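Local structure of mandelate racemase/muconate lactonizing protein (Thermobispora bispora, 3VC5) at residues A[98-111]-A[122-134]. The protein probably catalyses the magnesium-dependent dehydration of D-glucarate to 5-dehydro-4-deoxy-D-glucarate, as a member of the mandelate racemase/muconate lactonizing enzyme family. Residues are numbered along the deposited sequence; the frame is centred on the assembly and turned at random.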
ATOM      1  N   ILE A  98     -11.993   1.104 -12.915  1.00 24.01           N
ATOM      2  CA  ILE A  98     -12.236  -0.274 -13.328  1.00 23.38           C
ATOM      3  C   ILE A  98     -12.668  -1.135 -12.128  1.00 21.51           C
ATOM      4  O   ILE A  98     -13.594  -1.951 -12.220  1.00 22.27           O
ATOM      5  CB  ILE A  98     -10.968  -0.867 -14.026  1.00 22.46           C
ATOM      6  CG1 ILE A  98     -10.746  -0.158 -15.362  1.00 25.11           C
ATOM      7  CG2 ILE A  98     -11.070  -2.396 -14.192  1.00 24.44           C
ATOM      8  CD1 ILE A  98      -9.363  -0.409 -15.966  1.00 25.50           C
ATOM      9  N   TYR A  99     -12.013  -0.939 -10.993  1.00 23.42           N
ATOM     10  CA  TYR A  99     -12.442  -1.630  -9.759  1.00 23.41           C
ATOM     11  C   TYR A  99     -13.914  -1.345  -9.403  1.00 24.04           C
ATOM     12  O   TYR A  99     -14.676  -2.272  -9.111  1.00 23.02           O
ATOM     13  CB  TYR A  99     -11.536  -1.258  -8.583  1.00 22.65           C
ATOM     14  CG  TYR A  99     -11.739  -2.142  -7.385  1.00 22.00           C
ATOM     15  CD1 TYR A  99     -10.967  -3.266  -7.201  1.00 22.51           C
ATOM     16  CD2 TYR A  99     -12.686  -1.819  -6.400  1.00 22.69           C
ATOM     17  CE1 TYR A  99     -11.130  -4.096  -6.116  1.00 23.65           C
ATOM     18  CE2 TYR A  99     -12.858  -2.637  -5.290  1.00 29.27           C
ATOM     19  CZ  TYR A  99     -12.067  -3.764  -5.146  1.00 23.81           C
ATOM     20  OH  TYR A  99     -12.259  -4.568  -4.039  1.00 29.21           O
ATOM     21  N   ARG A 100     -14.328  -0.072  -9.457  1.00 24.10           N
ATOM     22  CA  ARG A 100     -15.731   0.281  -9.152  1.00 24.50           C
ATOM     23  C   ARG A 100     -16.693  -0.342 -10.170  1.00 25.11           C
ATOM     24  O   ARG A 100     -17.765  -0.808  -9.792  1.00 24.65           O
ATOM     25  CB  ARG A 100     -15.918   1.802  -9.104  1.00 28.24           C
ATOM     26  CG  ARG A 100     -15.265   2.463  -7.892  1.00 35.25           C
ATOM     27  CD  ARG A 100     -15.794   3.891  -7.668  1.00 50.11           C
ATOM     28  NE  ARG A 100     -15.752   4.667  -8.904  1.00 57.20           N
ATOM     29  CZ  ARG A 100     -14.725   5.419  -9.293  1.00 61.36           C
ATOM     30  NH1 ARG A 100     -13.633   5.520  -8.542  1.00 58.11           N
ATOM     31  NH2 ARG A 100     -14.794   6.074 -10.445  1.00 60.85           N
ATOM     32  N   ARG A 101     -16.291  -0.413 -11.446  1.00 24.34           N
ATOM     33  CA  ARG A 101     -17.136  -1.042 -12.468  1.00 24.12           C
ATOM     34  C   ARG A 101     -17.298  -2.546 -12.194  1.00 25.47           C
ATOM     35  O   ARG A 101     -18.404  -3.097 -12.287  1.00 25.79           O
ATOM     36  CB  ARG A 101     -16.530  -0.803 -13.870  1.00 25.30           C
ATOM     37  CG  ARG A 101     -17.348  -1.321 -15.062  1.00 30.25           C
ATOM     38  CD  ARG A 101     -18.669  -0.571 -15.312  1.00 35.09           C
ATOM     39  NE  ARG A 101     -18.535   0.886 -15.439  1.00 40.61           N
ATOM     40  CZ  ARG A 101     -18.234   1.561 -16.554  1.00 41.87           C
ATOM     41  NH1 ARG A 101     -17.983   0.929 -17.705  1.00 41.25           N
ATOM     42  NH2 ARG A 101     -18.175   2.893 -16.522  1.00 45.85           N
ATOM     43  N   VAL A 102     -16.204  -3.205 -11.823  1.00 24.31           N
ATOM     44  CA  VAL A 102     -16.279  -4.628 -11.472  1.00 23.84           C
ATOM     45  C   VAL A 102     -17.212  -4.809 -10.254  1.00 23.28           C
ATOM     46  O   VAL A 102     -18.056  -5.727 -10.225  1.00 25.10           O
ATOM     47  CB  VAL A 102     -14.894  -5.201 -11.173  1.00 21.59           C
ATOM     48  CG1 VAL A 102     -15.009  -6.589 -10.541  1.00 23.96           C
ATOM     49  CG2 VAL A 102     -14.034  -5.272 -12.449  1.00 22.40           C
ATOM     50  N   ALA A 103     -17.048  -3.950  -9.247  1.00 22.36           N
ATOM     51  CA  ALA A 103     -17.932  -4.008  -8.062  1.00 23.85           C
ATOM     52  C   ALA A 103     -19.401  -3.836  -8.432  1.00 24.51           C
ATOM     53  O   ALA A 103     -20.269  -4.539  -7.913  1.00 27.01           O
ATOM     54  CB  ALA A 103     -17.523  -2.981  -7.019  1.00 26.44           C
ATOM     55  N   ASP A 104     -19.687  -2.913  -9.351  1.00 22.97           N
ATOM     56  CA  ASP A 104     -21.059  -2.748  -9.849  1.00 26.07           C
ATOM     57  C   ASP A 104     -21.584  -4.023 -10.521  1.00 25.80           C
ATOM     58  O   ASP A 104     -22.749  -4.412 -10.362  1.00 29.89           O
ATOM     59  CB  ASP A 104     -21.133  -1.579 -10.846  1.00 27.23           C
ATOM     60  CG  ASP A 104     -20.957  -0.238 -10.204  1.00 28.45           C
ATOM     61  OD1 ASP A 104     -21.135  -0.093  -8.969  1.00 31.12           O
ATOM     62  OD2 ASP A 104     -20.692   0.718 -10.980  1.00 35.37           O
ATOM     63  N   VAL A 105     -20.740  -4.669 -11.314  1.00 27.62           N
ATOM     64  CA  VAL A 105     -21.201  -5.834 -12.044  1.00 29.46           C
ATOM     65  C   VAL A 105     -21.445  -6.997 -11.091  1.00 29.17           C
ATOM     66  O   VAL A 105     -22.455  -7.687 -11.188  1.00 33.56           O
ATOM     67  CB  VAL A 105     -20.201  -6.243 -13.159  1.00 28.80           C
ATOM     68  CG1 VAL A 105     -20.599  -7.581 -13.774  1.00 35.33           C
ATOM     69  CG2 VAL A 105     -20.138  -5.169 -14.233  1.00 35.67           C
ATOM     70  N   VAL A 106     -20.515  -7.211 -10.171  1.00 27.73           N
ATOM     71  CA  VAL A 106     -20.619  -8.303  -9.215  1.00 30.68           C
ATOM     72  C   VAL A 106     -21.844  -8.081  -8.356  1.00 32.41           C
ATOM     73  O   VAL A 106     -22.543  -9.025  -8.020  1.00 33.62           O
ATOM     74  CB  VAL A 106     -19.348  -8.379  -8.331  1.00 31.18           C
ATOM     75  CG1 VAL A 106     -19.557  -9.253  -7.094  1.00 34.60           C
ATOM     76  CG2 VAL A 106     -18.166  -8.890  -9.159  1.00 30.03           C
ATOM     77  N   GLY A 107     -22.096  -6.820  -8.016  1.00 30.83           N
ATOM     78  CA  GLY A 107     -23.342  -6.451  -7.365  1.00 37.17           C
ATOM     79  C   GLY A 107     -23.420  -7.248  -6.090  1.00 41.93           C
ATOM     80  O   GLY A 107     -22.509  -7.185  -5.247  1.00 39.25           O
ATOM     81  N   ALA A 108     -24.502  -8.018  -5.962  1.00 40.55           N
ATOM     82  CA  ALA A 108     -24.786  -8.776  -4.755  1.00 41.75           C
ATOM     83  C   ALA A 108     -24.226 -10.205  -4.760  1.00 41.89           C
ATOM     84  O   ALA A 108     -24.324 -10.963  -3.767  1.00 42.79           O
ATOM     85  CB  ALA A 108     -26.289  -8.809  -4.554  1.00 41.83           C
ATOM     86  N   ASN A 109     -23.658 -10.593  -5.884  1.00 34.77           N
ATOM     87  CA  ASN A 109     -23.192 -11.955  -6.035  1.00 30.31           C
ATOM     88  C   ASN A 109     -22.012 -12.175  -5.067  1.00 34.61           C
ATOM     89  O   ASN A 109     -21.155 -11.283  -4.908  1.00 37.19           O
ATOM     90  CB  ASN A 109     -22.738 -12.147  -7.478  1.00 32.61           C
ATOM     91  CG  ASN A 109     -23.892 -12.298  -8.439  1.00 41.83           C
ATOM     92  OD1 ASN A 109     -24.532 -13.345  -8.486  1.00 48.15           O
ATOM     93  ND2 ASN A 109     -24.150 -11.257  -9.232  1.00 47.13           N
ATOM     94  N   ILE A 110     -22.012 -13.295  -4.355  1.00 28.77           N
ATOM     95  CA  ILE A 110     -20.802 -13.782  -3.687  1.00 27.94           C
ATOM     96  C   ILE A 110     -20.486 -15.175  -4.253  1.00 31.81           C
ATOM     97  O   ILE A 110     -21.301 -16.097  -4.159  1.00 34.56           O
ATOM     98  CB  ILE A 110     -20.956 -13.890  -2.170  1.00 29.78           C
ATOM     99  CG1 ILE A 110     -21.042 -12.502  -1.537  1.00 36.77           C
ATOM    100  CG2 ILE A 110     -19.753 -14.656  -1.573  1.00 31.12           C
ATOM    101  CD1 ILE A 110     -21.399 -12.521  -0.002  1.00 39.44           C
ATOM    102  N   VAL A 111     -19.308 -15.326  -4.859  1.00 28.90           N
ATOM    103  CA  VAL A 111     -18.963 -16.569  -5.538  1.00 27.91           C
ATOM    104  C   VAL A 111     -18.231 -17.434  -4.524  1.00 29.12           C
ATOM    105  O   VAL A 111     -17.218 -17.007  -3.935  1.00 30.13           O
ATOM    106  CB  VAL A 111     -18.064 -16.307  -6.776  1.00 31.60           C
ATOM    107  CG1 VAL A 111     -17.538 -17.626  -7.372  1.00 34.87           C
ATOM    108  CG2 VAL A 111     -18.796 -15.470  -7.828  1.00 32.40           C
ATOM    109  N   SER A 122     -16.516 -13.838   0.305  1.00 28.26           N
ATOM    110  CA  SER A 122     -17.098 -12.605   0.793  1.00 27.00           C
ATOM    111  C   SER A 122     -17.319 -11.696  -0.398  1.00 27.07           C
ATOM    112  O   SER A 122     -16.843 -11.974  -1.512  1.00 25.19           O
ATOM    113  CB  SER A 122     -16.169 -11.904   1.783  1.00 26.86           C
ATOM    114  OG  SER A 122     -14.910 -11.622   1.194  1.00 27.81           O
ATOM    115  N   ARG A 123     -17.999 -10.587  -0.162  1.00 26.98           N
ATOM    116  CA  ARG A 123     -18.208  -9.619  -1.233  1.00 24.50           C
ATOM    117  C   ARG A 123     -16.900  -9.044  -1.745  1.00 27.35           C
ATOM    118  O   ARG A 123     -16.674  -9.021  -2.967  1.00 26.40           O
ATOM    119  CB  ARG A 123     -19.112  -8.470  -0.788  1.00 27.19           C
ATOM    120  CG  ARG A 123     -19.338  -7.434  -1.893  1.00 26.15           C
ATOM    121  CD  ARG A 123     -20.399  -7.888  -2.894  1.00 34.49           C
ATOM    122  NE  ARG A 123     -21.754  -7.481  -2.505  1.00 50.94           N
ATOM    123  CZ  ARG A 123     -22.775  -8.320  -2.346  1.00 51.72           C
ATOM    124  NH1 ARG A 123     -22.597  -9.615  -2.549  1.00 51.96           N
ATOM    125  NH2 ARG A 123     -23.976  -7.864  -1.991  1.00 43.70           N
ATOM    126  N   VAL A 124     -16.036  -8.580  -0.844  1.00 23.95           N
ATOM    127  CA  VAL A 124     -14.782  -7.967  -1.287  1.00 24.29           C
ATOM    128  C   VAL A 124     -13.918  -9.010  -1.973  1.00 23.09           C
ATOM    129  O   VAL A 124     -13.324  -8.725  -2.989  1.00 23.84           O
ATOM    130  CB  VAL A 124     -14.014  -7.243  -0.142  1.00 25.17           C
ATOM    131  CG1 VAL A 124     -12.614  -6.841  -0.572  1.00 24.48           C
ATOM    132  CG2 VAL A 124     -14.843  -6.056   0.364  1.00 30.10           C
ATOM    133  N   LYS A 125     -13.811 -10.217  -1.412  1.00 22.48           N
ATOM    134  CA  LYS A 125     -12.955 -11.195  -2.058  1.00 21.30           C
ATOM    135  C   LYS A 125     -13.487 -11.537  -3.450  1.00 21.45           C
ATOM    136  O   LYS A 125     -12.700 -11.803  -4.385  1.00 21.49           O
ATOM    137  CB  LYS A 125     -12.837 -12.461  -1.175  1.00 23.77           C
ATOM    138  CG  LYS A 125     -11.724 -13.425  -1.575  1.00 22.95           C
ATOM    139  CD  LYS A 125     -11.668 -14.582  -0.579  1.00 29.94           C
ATOM    140  CE  LYS A 125     -10.934 -15.767  -1.052  1.00 30.94           C
ATOM    141  NZ  LYS A 125     -11.545 -17.048  -0.556  1.00 28.54           N
ATOM    142  N   THR A 126     -14.812 -11.571  -3.610  1.00 22.20           N
ATOM    143  CA  THR A 126     -15.401 -11.878  -4.922  1.00 22.18           C
ATOM    144  C   THR A 126     -15.032 -10.785  -5.927  1.00 22.97           C
ATOM    145  O   THR A 126     -14.551 -11.067  -7.053  1.00 23.13           O
ATOM    146  CB  THR A 126     -16.926 -12.008  -4.815  1.00 22.70           C
ATOM    147  OG1 THR A 126     -17.214 -13.134  -3.979  1.00 24.05           O
ATOM    148  CG2 THR A 126     -17.553 -12.240  -6.203  1.00 24.70           C
ATOM    149  N   VAL A 127     -15.194  -9.538  -5.505  1.00 23.21           N
ATOM    150  CA  VAL A 127     -14.826  -8.379  -6.363  1.00 24.15           C
ATOM    151  C   VAL A 127     -13.327  -8.423  -6.686  1.00 22.34           C
ATOM    152  O   VAL A 127     -12.926  -8.251  -7.840  1.00 22.55           O
ATOM    153  CB  VAL A 127     -15.170  -7.063  -5.679  1.00 22.86           C
ATOM    154  CG1 VAL A 127     -14.613  -5.852  -6.492  1.00 25.40           C
ATOM    155  CG2 VAL A 127     -16.683  -6.959  -5.509  1.00 27.05           C
ATOM    156  N   ASP A 128     -12.498  -8.715  -5.674  1.00 20.73           N
ATOM    157  CA  ASP A 128     -11.064  -8.704  -5.879  1.00 20.78           C
ATOM    158  C   ASP A 128     -10.681  -9.829  -6.843  1.00 19.57           C
ATOM    159  O   ASP A 128      -9.763  -9.671  -7.665  1.00 21.68           O
ATOM    160  CB  ASP A 128     -10.339  -8.947  -4.552  1.00 21.99           C
ATOM    161  CG  ASP A 128     -10.264  -7.686  -3.689  1.00 22.83           C
ATOM    162  OD1 ASP A 128     -10.589  -6.575  -4.204  1.00 24.61           O
ATOM    163  OD2 ASP A 128      -9.784  -7.768  -2.536  1.00 23.25           O
ATOM    164  N   ARG A 129     -11.323 -10.999  -6.693  1.00 20.33           N
ATOM    165  CA  ARG A 129     -11.055 -12.121  -7.604  1.00 19.86           C
ATOM    166  C   ARG A 129     -11.395 -11.766  -9.061  1.00 18.42           C
ATOM    167  O   ARG A 129     -10.627 -12.073 -10.009  1.00 20.76           O
ATOM    168  CB  ARG A 129     -11.802 -13.405  -7.179  1.00 20.61           C
ATOM    169  CG  ARG A 129     -11.230 -14.054  -5.929  1.00 20.97           C
ATOM    170  CD  ARG A 129     -12.219 -15.034  -5.278  1.00 26.39           C
ATOM    171  NE  ARG A 129     -13.041 -15.719  -6.262  1.00 34.35           N
ATOM    172  CZ  ARG A 129     -13.000 -17.018  -6.529  1.00 30.52           C
ATOM    173  NH1 ARG A 129     -13.830 -17.519  -7.446  1.00 33.99           N
ATOM    174  NH2 ARG A 129     -12.165 -17.822  -5.865  1.00 31.33           N
ATOM    175  N   VAL A 130     -12.517 -11.078  -9.257  1.00 21.28           N
ATOM    176  CA  VAL A 130     -12.925 -10.714 -10.612  1.00 22.25           C
ATOM    177  C   VAL A 130     -12.024  -9.599 -11.161  1.00 20.69           C
ATOM    178  O   VAL A 130     -11.521  -9.665 -12.289  1.00 22.97           O
ATOM    179  CB  VAL A 130     -14.404 -10.350 -10.678  1.00 21.26           C
ATOM    180  CG1 VAL A 130     -14.771  -9.862 -12.097  1.00 24.15           C
ATOM    181  CG2 VAL A 130     -15.239 -11.591 -10.277  1.00 23.30           C
ATOM    182  N   PHE A 131     -11.739  -8.625 -10.326  1.00 21.43           N
ATOM    183  CA  PHE A 131     -10.900  -7.511 -10.731  1.00 20.62           C
ATOM    184  C   PHE A 131      -9.480  -7.925 -11.130  1.00 20.74           C
ATOM    185  O   PHE A 131      -8.914  -7.365 -12.052  1.00 22.07           O
ATOM    186  CB  PHE A 131     -10.838  -6.528  -9.580  1.00 20.15           C
ATOM    187  CG  PHE A 131      -9.890  -5.358  -9.797  1.00 19.61           C
ATOM    188  CD1 PHE A 131     -10.200  -4.319 -10.708  1.00 20.93           C
ATOM    189  CD2 PHE A 131      -8.720  -5.262  -9.036  1.00 21.68           C
ATOM    190  CE1 PHE A 131      -9.348  -3.238 -10.868  1.00 23.56           C
ATOM    191  CE2 PHE A 131      -7.856  -4.157  -9.183  1.00 20.54           C
ATOM    192  CZ  PHE A 131      -8.181  -3.140 -10.094  1.00 22.19           C
ATOM    193  N   ALA A 132      -8.870  -8.857 -10.385  1.00 19.30           N
ATOM    194  CA  ALA A 132      -7.472  -9.122 -10.568  1.00 19.38           C
ATOM    195  C   ALA A 132      -7.121  -9.524 -11.988  1.00 20.85           C
ATOM    196  O   ALA A 132      -6.045  -9.153 -12.445  1.00 23.34           O
ATOM    197  CB  ALA A 132      -6.986 -10.187  -9.589  1.00 22.46           C
ATOM    198  N   ALA A 133      -7.963 -10.304 -12.671  1.00 24.01           N
ATOM    199  CA  ALA A 133      -7.614 -10.676 -14.064  1.00 28.68           C
ATOM    200  C   ALA A 133      -7.439  -9.427 -14.953  1.00 27.54           C
ATOM    201  O   ALA A 133      -6.523  -9.338 -15.812  1.00 29.61           O
ATOM    202  CB  ALA A 133      -8.687 -11.591 -14.665  1.00 40.11           C
ATOM    203  N   PHE A 134      -8.308  -8.451 -14.747  1.00 21.67           N
ATOM    204  CA  PHE A 134      -8.218  -7.244 -15.557  1.00 22.08           C
ATOM    205  C   PHE A 134      -7.047  -6.352 -15.128  1.00 23.40           C
ATOM    206  O   PHE A 134      -6.390  -5.717 -15.965  1.00 21.98           O
ATOM    207  CB  PHE A 134      -9.538  -6.504 -15.455  1.00 22.69           C
ATOM    208  CG  PHE A 134     -10.725  -7.362 -15.832  1.00 22.58           C
ATOM    209  CD1 PHE A 134     -10.842  -7.902 -17.120  1.00 23.65           C
ATOM    210  CD2 PHE A 134     -11.727  -7.632 -14.910  1.00 24.35           C
ATOM    211  CE1 PHE A 134     -11.940  -8.693 -17.466  1.00 23.98           C
ATOM    212  CE2 PHE A 134     -12.812  -8.426 -15.238  1.00 28.90           C
ATOM    213  CZ  PHE A 134     -12.932  -8.946 -16.523  1.00 22.71           C
TER
HETATM  214  O   HOH W   1     -15.403 -14.850  -2.417  1.00 31.40           O
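Ile98 sets its CG2 against the rim of the Phe131 ring, and Tyr99 comes down on one face of that same ring. The two aromatics form a T-shaped pair, planes at 74°, with Tyr99 CD1 leading, 3.5 Å from Phe131 CG. Because its CG stands anti to the backbone N (chi1 -168°), the Tyr99 ring lies out across helix 123-146, where Val127 CG1 covers one face. Tyr99 OH donates to Asp128 OD1 at 2.6 Å, on the syn side but well out of the carboxylate plane; Asp128 OD2 makes a salt bridge with Arg320, tying the pair to helix 318-330. One turn on, Val102 is a knob among Val127, Val130, Phe131 and Phe134, its CG1 3.6 Å from Val130 CG1. Val127 answers from the other helix, seated among Tyr99, Ala103, Val102 and Val106. Val106 spreads its methyls over Thr126, Val127 and Val130. Gly107, at positive phi, ends the helix in a type II' turn, and the bent Arg123 side chain brings one guanidinium face over Gly107 and Ala108, though NH1 is doubtfully placed. Beyond it, Val111 N donates to Thr126 OG1 (3.2 Å); that hydroxyl itself donates to Ser122 O, and a water links it to Val111 O and Ser122 N. This is a knobs-into-holes helix pair, its segments at 124°, joined by a long loop within the N-terminal capping domain of the enolase superfamily.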